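Local structure of nucleoside permease NupG (Escherichia coli K-12, 7DLA) at residues A[10-18]-A[106-114]; A[291-300]-A[381-392]. The protein carries purine and pyrimidine nucleosides across the bacterial inner membrane by symport with protons, driven by the proton motive force. The protein carries 1 engineered substitution. All blocks are in the same frame, centred on the assembly; numbering follows the deposited sequence.

Contact 1: A[10-18]-A[106-114]; sequences LSFLQFCLW and YMPTLGLIN
A buried polar and aromatic contact joins the first and fourth transmembrane helices, 3-19 and 92-122, whose segments 10-18 and 106-114 run antiparallel (171°), their axes 11.3 Å apart at closest. Tyr106 reaches across with CG anti to its own backbone N (chi1 -178°), and its hydroxyl donates to Gln14 O at 2.7 Å, the donor tilted out of the carbonyl plane. The five-membered ring of Trp18 stacks face to face on the tyrosine, centroids 4.0 Å apart and planes at 26°. On the opposite face sits Thr109 OG1, which donates to Tyr106 O. In major facilitator superfamily transporters the first and fourth helices line the central cavity, so this mix of polar groups and rings is consistent with a place near the transport path. Gln14 is a knob among Tyr106, Thr109, Leu110 and Ile113; its NE2 donates almost straight to Thr109 OG1 (3.0 Å) within the amide plane, while OE1 accepts from His76 and Tyr72, engaging both ends of the amide. A leucine in place of Tyr106 would probably leave Gln14 O without its hydroxyl partner and Trp18 without a stacking face. One turn beyond Thr109, Ile113 CD1 packs on Gln14 CB at 3.8 Å.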
loop_
_atom_site.group_PDB
_atom_site.type_symbol
_atom_site.label_atom_id
_atom_site.label_comp_id
_atom_site.label_asym_id
_atom_site.label_seq_id
_atom_site.Cartn_x
_atom_site.Cartn_y
_atom_site.Cartn_z
ATOM N N LEU A 10 6.922 -11.551 -13.964
ATOM C CA LEU A 10 6.944 -10.104 -13.780
ATOM C C LEU A 10 6.101 -9.677 -12.582
ATOM O O LEU A 10 6.530 -8.832 -11.792
ATOM C CB LEU A 10 6.455 -9.420 -15.043
ATOM C CG LEU A 10 7.346 -8.227 -15.354
ATOM C CD1 LEU A 10 8.766 -8.662 -15.535
ATOM C CD2 LEU A 10 6.832 -7.531 -16.597
ATOM N N SER A 11 4.890 -10.235 -12.448
ATOM C CA SER A 11 4.037 -9.935 -11.298
ATOM C C SER A 11 4.740 -10.332 -10.008
ATOM O O SER A 11 4.912 -9.500 -9.096
ATOM C CB SER A 11 2.694 -10.660 -11.444
ATOM O OG SER A 11 1.637 -9.953 -10.830
ATOM N N PHE A 12 5.164 -11.604 -9.928
ATOM C CA PHE A 12 5.901 -12.106 -8.778
ATOM C C PHE A 12 6.983 -11.129 -8.362
ATOM O O PHE A 12 6.995 -10.651 -7.226
ATOM C CB PHE A 12 6.558 -13.443 -9.087
ATOM C CG PHE A 12 7.110 -14.113 -7.863
ATOM C CD1 PHE A 12 6.292 -14.864 -7.039
ATOM C CD2 PHE A 12 8.450 -14.039 -7.564
ATOM C CE1 PHE A 12 6.792 -15.485 -5.914
ATOM C CE2 PHE A 12 8.946 -14.635 -6.417
ATOM C CZ PHE A 12 8.106 -15.366 -5.596
ATOM N N LEU A 13 7.912 -10.839 -9.280
ATOM C CA LEU A 13 9.086 -10.030 -8.961
ATOM C C LEU A 13 8.696 -8.620 -8.553
ATOM O O LEU A 13 9.213 -8.084 -7.555
ATOM C CB LEU A 13 10.044 -9.986 -10.157
ATOM C CG LEU A 13 10.757 -11.276 -10.475
ATOM C CD1 LEU A 13 11.744 -11.009 -11.559
ATOM C CD2 LEU A 13 11.449 -11.710 -9.220
ATOM N N GLN A 14 7.824 -7.989 -9.354
ATOM C CA GLN A 14 7.331 -6.641 -9.131
ATOM C C GLN A 14 6.939 -6.469 -7.678
ATOM O O GLN A 14 7.195 -5.430 -7.056
ATOM C CB GLN A 14 6.120 -6.359 -10.016
ATOM C CG GLN A 14 5.355 -5.128 -9.584
ATOM C CD GLN A 14 6.008 -3.847 -10.057
ATOM O OE1 GLN A 14 6.690 -3.834 -11.077
ATOM N NE2 GLN A 14 5.839 -2.777 -9.302
ATOM N N PHE A 15 6.322 -7.500 -7.123
ATOM C CA PHE A 15 5.866 -7.355 -5.753
ATOM C C PHE A 15 6.767 -8.008 -4.725
ATOM O O PHE A 15 6.781 -7.573 -3.571
ATOM C CB PHE A 15 4.457 -7.900 -5.641
ATOM C CG PHE A 15 3.480 -7.052 -6.327
ATOM C CD1 PHE A 15 3.276 -5.752 -5.897
ATOM C CD2 PHE A 15 2.813 -7.506 -7.445
ATOM C CE1 PHE A 15 2.371 -4.942 -6.546
ATOM C CE2 PHE A 15 1.903 -6.710 -8.095
ATOM C CZ PHE A 15 1.680 -5.424 -7.646
ATOM N N CYS A 16 7.508 -9.038 -5.105
ATOM C CA CYS A 16 8.466 -9.634 -4.195
ATOM C C CYS A 16 9.447 -8.582 -3.723
ATOM O O CYS A 16 9.674 -8.433 -2.519
ATOM C CB CYS A 16 9.195 -10.772 -4.894
ATOM S SG CYS A 16 9.847 -11.929 -3.743
ATOM N N LEU A 17 9.996 -7.798 -4.663
ATOM C CA LEU A 17 10.987 -6.793 -4.277
ATOM C C LEU A 17 10.400 -5.803 -3.290
ATOM O O LEU A 17 11.098 -5.349 -2.383
ATOM C CB LEU A 17 11.549 -6.050 -5.492
ATOM C CG LEU A 17 10.753 -4.992 -6.264
ATOM C CD1 LEU A 17 10.875 -3.563 -5.696
ATOM C CD2 LEU A 17 11.182 -5.000 -7.705
ATOM N N TRP A 18 9.131 -5.435 -3.461
ATOM C CA TRP A 18 8.506 -4.518 -2.510
ATOM C C TRP A 18 8.268 -5.170 -1.145
ATOM O O TRP A 18 8.603 -4.580 -0.110
ATOM C CB TRP A 18 7.198 -3.984 -3.086
ATOM C CG TRP A 18 6.869 -2.539 -2.693
ATOM C CD1 TRP A 18 7.756 -1.548 -2.383
ATOM C CD2 TRP A 18 5.573 -1.932 -2.667
ATOM N NE1 TRP A 18 7.092 -0.379 -2.113
ATOM C CE2 TRP A 18 5.750 -0.585 -2.286
ATOM C CE3 TRP A 18 4.276 -2.401 -2.909
ATOM C CZ2 TRP A 18 4.679 0.299 -2.147
ATOM C CZ3 TRP A 18 3.222 -1.529 -2.767
ATOM C CH2 TRP A 18 3.427 -0.190 -2.389
ATOM N N TYR A 106 9.533 3.728 -7.965
ATOM C CA TYR A 106 8.769 2.499 -7.834
ATOM C C TYR A 106 7.282 2.693 -8.045
ATOM O O TYR A 106 6.641 1.836 -8.650
ATOM C CB TYR A 106 9.001 1.876 -6.469
ATOM C CG TYR A 106 8.261 0.575 -6.331
ATOM C CD1 TYR A 106 6.948 0.530 -5.883
ATOM C CD2 TYR A 106 8.830 -0.595 -6.783
ATOM C CE1 TYR A 106 6.284 -0.666 -5.786
ATOM C CE2 TYR A 106 8.162 -1.782 -6.714
ATOM C CZ TYR A 106 6.903 -1.820 -6.216
ATOM O OH TYR A 106 6.287 -3.044 -6.165
ATOM N N MET A 107 6.716 3.751 -7.484
ATOM C CA MET A 107 5.291 4.045 -7.600
ATOM C C MET A 107 4.785 4.004 -9.037
ATOM O O MET A 107 3.766 3.338 -9.289
ATOM C CB MET A 107 5.044 5.414 -6.961
ATOM C CG MET A 107 5.026 5.415 -5.452
ATOM S SD MET A 107 4.875 3.830 -4.610
ATOM C CE MET A 107 3.272 3.236 -5.076
ATOM N N PRO A 108 5.430 4.650 -10.014
ATOM C CA PRO A 108 4.919 4.566 -11.387
ATOM C C PRO A 108 4.882 3.149 -11.949
ATOM O O PRO A 108 4.044 2.846 -12.816
ATOM C CB PRO A 108 5.905 5.464 -12.144
ATOM C CG PRO A 108 6.348 6.449 -11.106
ATOM C CD PRO A 108 6.578 5.575 -9.947
ATOM N N THR A 109 5.777 2.262 -11.497
ATOM C CA THR A 109 5.826 0.924 -12.083
ATOM C C THR A 109 4.530 0.170 -11.830
ATOM O O THR A 109 4.182 -0.728 -12.606
ATOM C CB THR A 109 7.053 0.118 -11.569
ATOM O OG1 THR A 109 6.945 -0.174 -10.173
ATOM C CG2 THR A 109 8.321 0.893 -11.803
ATOM N N LEU A 110 3.786 0.575 -10.799
ATOM C CA LEU A 110 2.537 -0.082 -10.437
ATOM C C LEU A 110 1.509 -0.040 -11.571
ATOM O O LEU A 110 0.733 -0.989 -11.740
ATOM C CB LEU A 110 2.001 0.565 -9.169
ATOM C CG LEU A 110 2.097 -0.272 -7.893
ATOM C CD1 LEU A 110 3.510 -0.797 -7.668
ATOM C CD2 LEU A 110 1.689 0.589 -6.719
ATOM N N GLY A 111 1.497 1.032 -12.362
ATOM C CA GLY A 111 0.678 1.070 -13.550
ATOM C C GLY A 111 1.423 0.654 -14.795
ATOM O O GLY A 111 0.808 0.237 -15.782
ATOM N N LEU A 112 2.753 0.783 -14.771
ATOM C CA LEU A 112 3.522 0.445 -15.966
ATOM C C LEU A 112 3.475 -1.055 -16.255
ATOM O O LEU A 112 3.370 -1.468 -17.421
ATOM C CB LEU A 112 4.944 0.947 -15.800
ATOM C CG LEU A 112 4.987 2.392 -16.276
ATOM C CD1 LEU A 112 6.255 3.089 -15.832
ATOM C CD2 LEU A 112 4.823 2.440 -17.778
ATOM N N ILE A 113 3.491 -1.885 -15.203
ATOM C CA ILE A 113 3.390 -3.332 -15.399
ATOM C C ILE A 113 2.021 -3.691 -15.965
ATOM O O ILE A 113 1.898 -4.609 -16.782
ATOM C CB ILE A 113 3.670 -4.098 -14.089
ATOM C CG1 ILE A 113 3.565 -5.618 -14.300
ATOM C CG2 ILE A 113 2.663 -3.718 -13.019
ATOM C CD1 ILE A 113 3.740 -6.457 -13.022
ATOM N N ASN A 114 0.971 -2.967 -15.543
ATOM C CA ASN A 114 -0.360 -3.197 -16.091
ATOM C C ASN A 114 -0.445 -2.775 -17.547
ATOM O O ASN A 114 -0.966 -3.520 -18.377
ATOM C CB ASN A 114 -1.419 -2.490 -15.248
ATOM C CG ASN A 114 -1.769 -3.272 -14.001
ATOM O OD1 ASN A 114 -1.293 -4.382 -13.809
ATOM N ND2 ASN A 114 -2.646 -2.726 -13.184
#

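Contact 2: A[291-300]-A[381-392]; sequences WILRFALFAY and QTVWLIFAGYSV
Phe295 enters helix 380-402 as a knob into a hole, its side chain set among Trp384, Phe387, Ala388 and Ser391. With CG anti to the carbonyl carbon (chi1 -65°), the ring lies against Phe387 CB, which sits over one face 3.9 Å from the centroid and nearly on the normal, a CH-pi contact; Ser391 OG lies at the ring edge, in its plane. A turn further on, Phe298 meets Trp384 twice: its CB sits over the five-membered ring of the indole, and its edge points at the six-membered ring in a T-shaped pair, centroids 5.0 Å apart and planes at 79°. Small residues let these helices, the ninth and twelfth transmembrane spans, come close. Ala388 CB touches Phe295 CB at 3.6 Å and Ala299 CB rests against Trp384 CB at 3.7 Å, the antiparallel segments (165°) approaching to 8.0 Å between axes. Toward one end Ile292 CD1 meets Val392 CG2 at 3.8 Å; toward the other, Leu385 CD2 packs on Ala299 CB. Further out, Phe234 presents an edge-to-face partner to Trp384, and Ser391 OG is hydrogen-bonded to Glu223. Arg294, held by Ser260, Thr227 and Ser314, places NE over one face of the Phe298 ring, near its rim. Cohesion between the two spans therefore rests mainly on ring faces, ring edges and methyl groups, while Ser391 and Arg294 take hydrogen-bond partners from neighbouring parts of the fold.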
loop_
_atom_site.group_PDB
_atom_site.type_symbol
_atom_site.label_atom_id
_atom_site.label_comp_id
_atom_site.label_asym_id
_atom_site.label_seq_id
_atom_site.Cartn_x
_atom_site.Cartn_y
_atom_site.Cartn_z
ATOM N N TRP A 291 -12.315 -1.012 10.530
ATOM C CA TRP A 291 -11.093 -0.380 11.033
ATOM C C TRP A 291 -11.128 -0.212 12.549
ATOM O O TRP A 291 -10.104 -0.392 13.232
ATOM C CB TRP A 291 -10.843 0.969 10.361
ATOM C CG TRP A 291 -10.201 0.853 9.022
ATOM C CD1 TRP A 291 -10.756 1.127 7.805
ATOM C CD2 TRP A 291 -8.871 0.369 8.758
ATOM N NE1 TRP A 291 -9.835 0.875 6.799
ATOM C CE2 TRP A 291 -8.678 0.407 7.362
ATOM C CE3 TRP A 291 -7.821 -0.083 9.573
ATOM C CZ2 TRP A 291 -7.481 0.005 6.762
ATOM C CZ3 TRP A 291 -6.624 -0.483 8.972
ATOM C CH2 TRP A 291 -6.466 -0.436 7.582
ATOM N N ILE A 292 -12.288 0.163 13.090
ATOM C CA ILE A 292 -12.447 0.229 14.541
ATOM C C ILE A 292 -12.039 -1.096 15.148
ATOM O O ILE A 292 -11.148 -1.162 16.009
ATOM C CB ILE A 292 -13.901 0.556 14.924
ATOM C CG1 ILE A 292 -14.356 1.872 14.303
ATOM C CG2 ILE A 292 -14.050 0.569 16.455
ATOM C CD1 ILE A 292 -15.806 2.170 14.572
ATOM N N LEU A 293 -12.722 -2.164 14.706
ATOM C CA LEU A 293 -12.450 -3.498 15.241
ATOM C C LEU A 293 -10.974 -3.870 15.130
ATOM O O LEU A 293 -10.390 -4.446 16.060
ATOM C CB LEU A 293 -13.281 -4.527 14.512
ATOM C CG LEU A 293 -14.663 -4.864 14.999
ATOM C CD1 LEU A 293 -15.418 -5.320 13.778
ATOM C CD2 LEU A 293 -14.554 -6.000 15.985
ATOM N N ARG A 294 -10.360 -3.554 13.994
ATOM C CA ARG A 294 -8.957 -3.867 13.767
ATOM C C ARG A 294 -8.095 -3.235 14.857
ATOM O O ARG A 294 -7.417 -3.940 15.624
ATOM C CB ARG A 294 -8.572 -3.366 12.369
ATOM C CG ARG A 294 -7.386 -4.002 11.638
ATOM C CD ARG A 294 -6.039 -3.709 12.278
ATOM N NE ARG A 294 -4.920 -4.093 11.410
ATOM C CZ ARG A 294 -4.470 -5.322 11.182
ATOM N NH1 ARG A 294 -5.034 -6.376 11.767
ATOM N NH2 ARG A 294 -3.445 -5.481 10.351
ATOM N N PHE A 295 -8.152 -1.899 14.967
ATOM C CA PHE A 295 -7.322 -1.208 15.957
ATOM C C PHE A 295 -7.689 -1.615 17.388
ATOM O O PHE A 295 -6.810 -1.716 18.252
ATOM C CB PHE A 295 -7.454 0.301 15.796
ATOM C CG PHE A 295 -6.931 0.833 14.483
ATOM C CD1 PHE A 295 -5.614 0.649 14.108
ATOM C CD2 PHE A 295 -7.765 1.574 13.642
ATOM C CE1 PHE A 295 -5.132 1.162 12.909
ATOM C CE2 PHE A 295 -7.292 2.089 12.444
ATOM C CZ PHE A 295 -5.967 1.874 12.078
ATOM N N ALA A 296 -8.977 -1.857 17.661
ATOM C CA ALA A 296 -9.388 -2.319 18.985
ATOM C C ALA A 296 -8.762 -3.667 19.329
ATOM O O ALA A 296 -8.327 -3.884 20.467
ATOM C CB ALA A 296 -10.907 -2.415 19.052
ATOM N N LEU A 297 -8.707 -4.583 18.358
ATOM C CA LEU A 297 -8.144 -5.904 18.616
ATOM C C LEU A 297 -6.611 -5.868 18.774
ATOM O O LEU A 297 -6.036 -6.673 19.528
ATOM C CB LEU A 297 -8.584 -6.853 17.501
ATOM C CG LEU A 297 -10.027 -7.340 17.565
ATOM C CD1 LEU A 297 -10.328 -8.166 16.375
ATOM C CD2 LEU A 297 -10.284 -8.173 18.799
ATOM N N PHE A 298 -5.945 -4.953 18.058
ATOM C CA PHE A 298 -4.525 -4.679 18.283
ATOM C C PHE A 298 -4.266 -4.139 19.683
ATOM O O PHE A 298 -3.254 -4.480 20.307
ATOM C CB PHE A 298 -4.047 -3.680 17.236
ATOM C CG PHE A 298 -3.284 -4.289 16.116
ATOM C CD1 PHE A 298 -3.710 -5.460 15.524
ATOM C CD2 PHE A 298 -2.226 -3.591 15.538
ATOM C CE1 PHE A 298 -3.020 -5.987 14.460
ATOM C CE2 PHE A 298 -1.547 -4.097 14.462
ATOM C CZ PHE A 298 -1.939 -5.296 13.923
ATOM N N ALA A 299 -5.159 -3.268 20.174
ATOM C CA ALA A 299 -5.023 -2.666 21.496
ATOM C C ALA A 299 -5.050 -3.691 22.626
ATOM O O ALA A 299 -4.379 -3.498 23.642
ATOM C CB ALA A 299 -6.122 -1.639 21.708
ATOM N N TYR A 300 -5.781 -4.782 22.477
ATOM C CA TYR A 300 -5.783 -5.823 23.489
ATOM C C TYR A 300 -5.048 -7.076 23.061
ATOM O O TYR A 300 -5.101 -8.083 23.775
ATOM C CB TYR A 300 -7.216 -6.149 23.890
ATOM C CG TYR A 300 -7.874 -4.949 24.470
ATOM C CD1 TYR A 300 -8.319 -3.913 23.669
ATOM C CD2 TYR A 300 -8.001 -4.823 25.842
ATOM C CE1 TYR A 300 -8.918 -2.791 24.225
ATOM C CE2 TYR A 300 -8.576 -3.718 26.404
ATOM C CZ TYR A 300 -9.039 -2.702 25.598
ATOM O OH TYR A 300 -9.619 -1.602 26.181
ATOM N N GLN A 381 -0.880 -0.063 23.586
ATOM C CA GLN A 381 -2.312 -0.119 23.873
ATOM C C GLN A 381 -2.962 1.244 23.633
ATOM O O GLN A 381 -3.896 1.359 22.831
ATOM C CB GLN A 381 -2.554 -0.606 25.304
ATOM C CG GLN A 381 -3.881 -1.334 25.421
ATOM C CD GLN A 381 -4.223 -1.849 26.797
ATOM O OE1 GLN A 381 -4.361 -1.073 27.733
ATOM N NE2 GLN A 381 -4.414 -3.169 26.915
ATOM N N THR A 382 -2.423 2.299 24.264
ATOM C CA THR A 382 -2.923 3.659 24.064
ATOM C C THR A 382 -2.815 4.120 22.611
ATOM O O THR A 382 -3.727 4.781 22.100
ATOM C CB THR A 382 -2.185 4.613 24.989
ATOM O OG1 THR A 382 -2.462 4.228 26.334
ATOM C CG2 THR A 382 -2.610 6.063 24.758
ATOM N N VAL A 383 -1.700 3.834 21.941
ATOM C CA VAL A 383 -1.576 4.183 20.527
ATOM C C VAL A 383 -2.764 3.629 19.739
ATOM O O VAL A 383 -3.488 4.370 19.047
ATOM C CB VAL A 383 -0.229 3.668 19.981
ATOM C CG1 VAL A 383 -0.046 4.018 18.534
ATOM C CG2 VAL A 383 0.930 4.234 20.789
ATOM N N TRP A 384 -3.024 2.318 19.894
ATOM C CA TRP A 384 -4.098 1.658 19.146
ATOM C C TRP A 384 -5.476 2.151 19.564
ATOM O O TRP A 384 -6.405 2.166 18.755
ATOM C CB TRP A 384 -4.033 0.131 19.272
ATOM C CG TRP A 384 -2.783 -0.461 18.702
ATOM C CD1 TRP A 384 -1.942 -1.349 19.315
ATOM C CD2 TRP A 384 -2.190 -0.167 17.425
ATOM N NE1 TRP A 384 -0.880 -1.641 18.494
ATOM C CE2 TRP A 384 -1.003 -0.925 17.335
ATOM C CE3 TRP A 384 -2.552 0.653 16.350
ATOM C CZ2 TRP A 384 -0.184 -0.894 16.208
ATOM C CZ3 TRP A 384 -1.741 0.696 15.244
ATOM C CH2 TRP A 384 -0.569 -0.081 15.174
ATOM N N LEU A 385 -5.640 2.543 20.826
ATOM C CA LEU A 385 -6.920 3.111 21.223
ATOM C C LEU A 385 -7.141 4.459 20.571
ATOM O O LEU A 385 -8.249 4.730 20.100
ATOM C CB LEU A 385 -7.040 3.214 22.746
ATOM C CG LEU A 385 -7.130 1.863 23.480
ATOM C CD1 LEU A 385 -7.310 2.024 24.991
ATOM C CD2 LEU A 385 -8.246 0.982 22.910
ATOM N N ILE A 386 -6.118 5.325 20.506
ATOM C CA ILE A 386 -6.473 6.603 19.894
ATOM C C ILE A 386 -6.734 6.387 18.404
ATOM O O ILE A 386 -7.539 7.104 17.801
ATOM C CB ILE A 386 -5.457 7.742 20.080
ATOM C CG1 ILE A 386 -4.339 7.668 19.084
ATOM C CG2 ILE A 386 -4.848 7.723 21.459
ATOM C CD1 ILE A 386 -3.796 9.057 18.819
ATOM N N PHE A 387 -6.117 5.360 17.801
ATOM C CA PHE A 387 -6.406 5.049 16.395
ATOM C C PHE A 387 -7.799 4.446 16.210
ATOM O O PHE A 387 -8.501 4.792 15.250
ATOM C CB PHE A 387 -5.336 4.120 15.827
ATOM C CG PHE A 387 -4.021 4.802 15.604
ATOM C CD1 PHE A 387 -3.981 6.123 15.177
ATOM C CD2 PHE A 387 -2.824 4.152 15.874
ATOM C CE1 PHE A 387 -2.769 6.768 14.993
ATOM C CE2 PHE A 387 -1.620 4.788 15.683
ATOM C CZ PHE A 387 -1.593 6.101 15.251
ATOM N N ALA A 388 -8.215 3.548 17.107
ATOM C CA ALA A 388 -9.580 3.032 17.089
ATOM C C ALA A 388 -10.612 4.130 17.362
ATOM O O ALA A 388 -11.721 4.111 16.804
ATOM C CB ALA A 388 -9.723 1.911 18.116
ATOM N N GLY A 389 -10.257 5.111 18.194
ATOM C CA GLY A 389 -11.154 6.212 18.467
ATOM C C GLY A 389 -11.256 7.171 17.310
ATOM O O GLY A 389 -12.333 7.716 17.047
ATOM N N TYR A 390 -10.160 7.397 16.594
ATOM C CA TYR A 390 -10.297 8.211 15.392
ATOM C C TYR A 390 -11.082 7.455 14.328
ATOM O O TYR A 390 -11.868 8.066 13.582
ATOM C CB TYR A 390 -8.917 8.683 14.921
ATOM C CG TYR A 390 -8.776 9.238 13.508
ATOM C CD1 TYR A 390 -8.862 10.598 13.248
ATOM C CD2 TYR A 390 -8.373 8.422 12.478
ATOM C CE1 TYR A 390 -8.661 11.104 11.976
ATOM C CE2 TYR A 390 -8.167 8.914 11.211
ATOM C CZ TYR A 390 -8.309 10.250 10.960
ATOM O OH TYR A 390 -8.089 10.693 9.668
ATOM N N SER A 391 -10.947 6.121 14.298
ATOM C CA SER A 391 -11.850 5.316 13.479
ATOM C C SER A 391 -13.309 5.593 13.835
ATOM O O SER A 391 -14.164 5.672 12.947
ATOM C CB SER A 391 -11.532 3.825 13.632
ATOM O OG SER A 391 -10.370 3.470 12.912
ATOM N N VAL A 392 -13.601 5.742 15.131
ATOM C CA VAL A 392 -14.970 5.983 15.589
ATOM C C VAL A 392 -15.465 7.342 15.121
ATOM O O VAL A 392 -16.605 7.489 14.664
ATOM C CB VAL A 392 -15.053 5.873 17.119
ATOM C CG1 VAL A 392 -16.191 6.726 17.630
ATOM C CG2 VAL A 392 -15.283 4.458 17.530
#

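Contact 1 and contact 2 come in series along the chain and share no helix. They lie on opposite sides of the chain's centre, with centres 31 Å apart and nearest atoms about 14 Å apart. Contact 1 joins the first and fourth spans within the N-terminal six-helix bundle, contact 2 the ninth and twelfth within the C-terminal one; each therefore ties together one half of the major facilitator fold, and neither joins the two. The contact of 10-18 with 106-114 lies deeper, its centre about 12 Å from the chain's centre, and bridges widely spaced axes with long polar and aromatic side chains; that of 291-300 with 381-392 lies about 20 Å out and draws its helices together through small and aromatic residues.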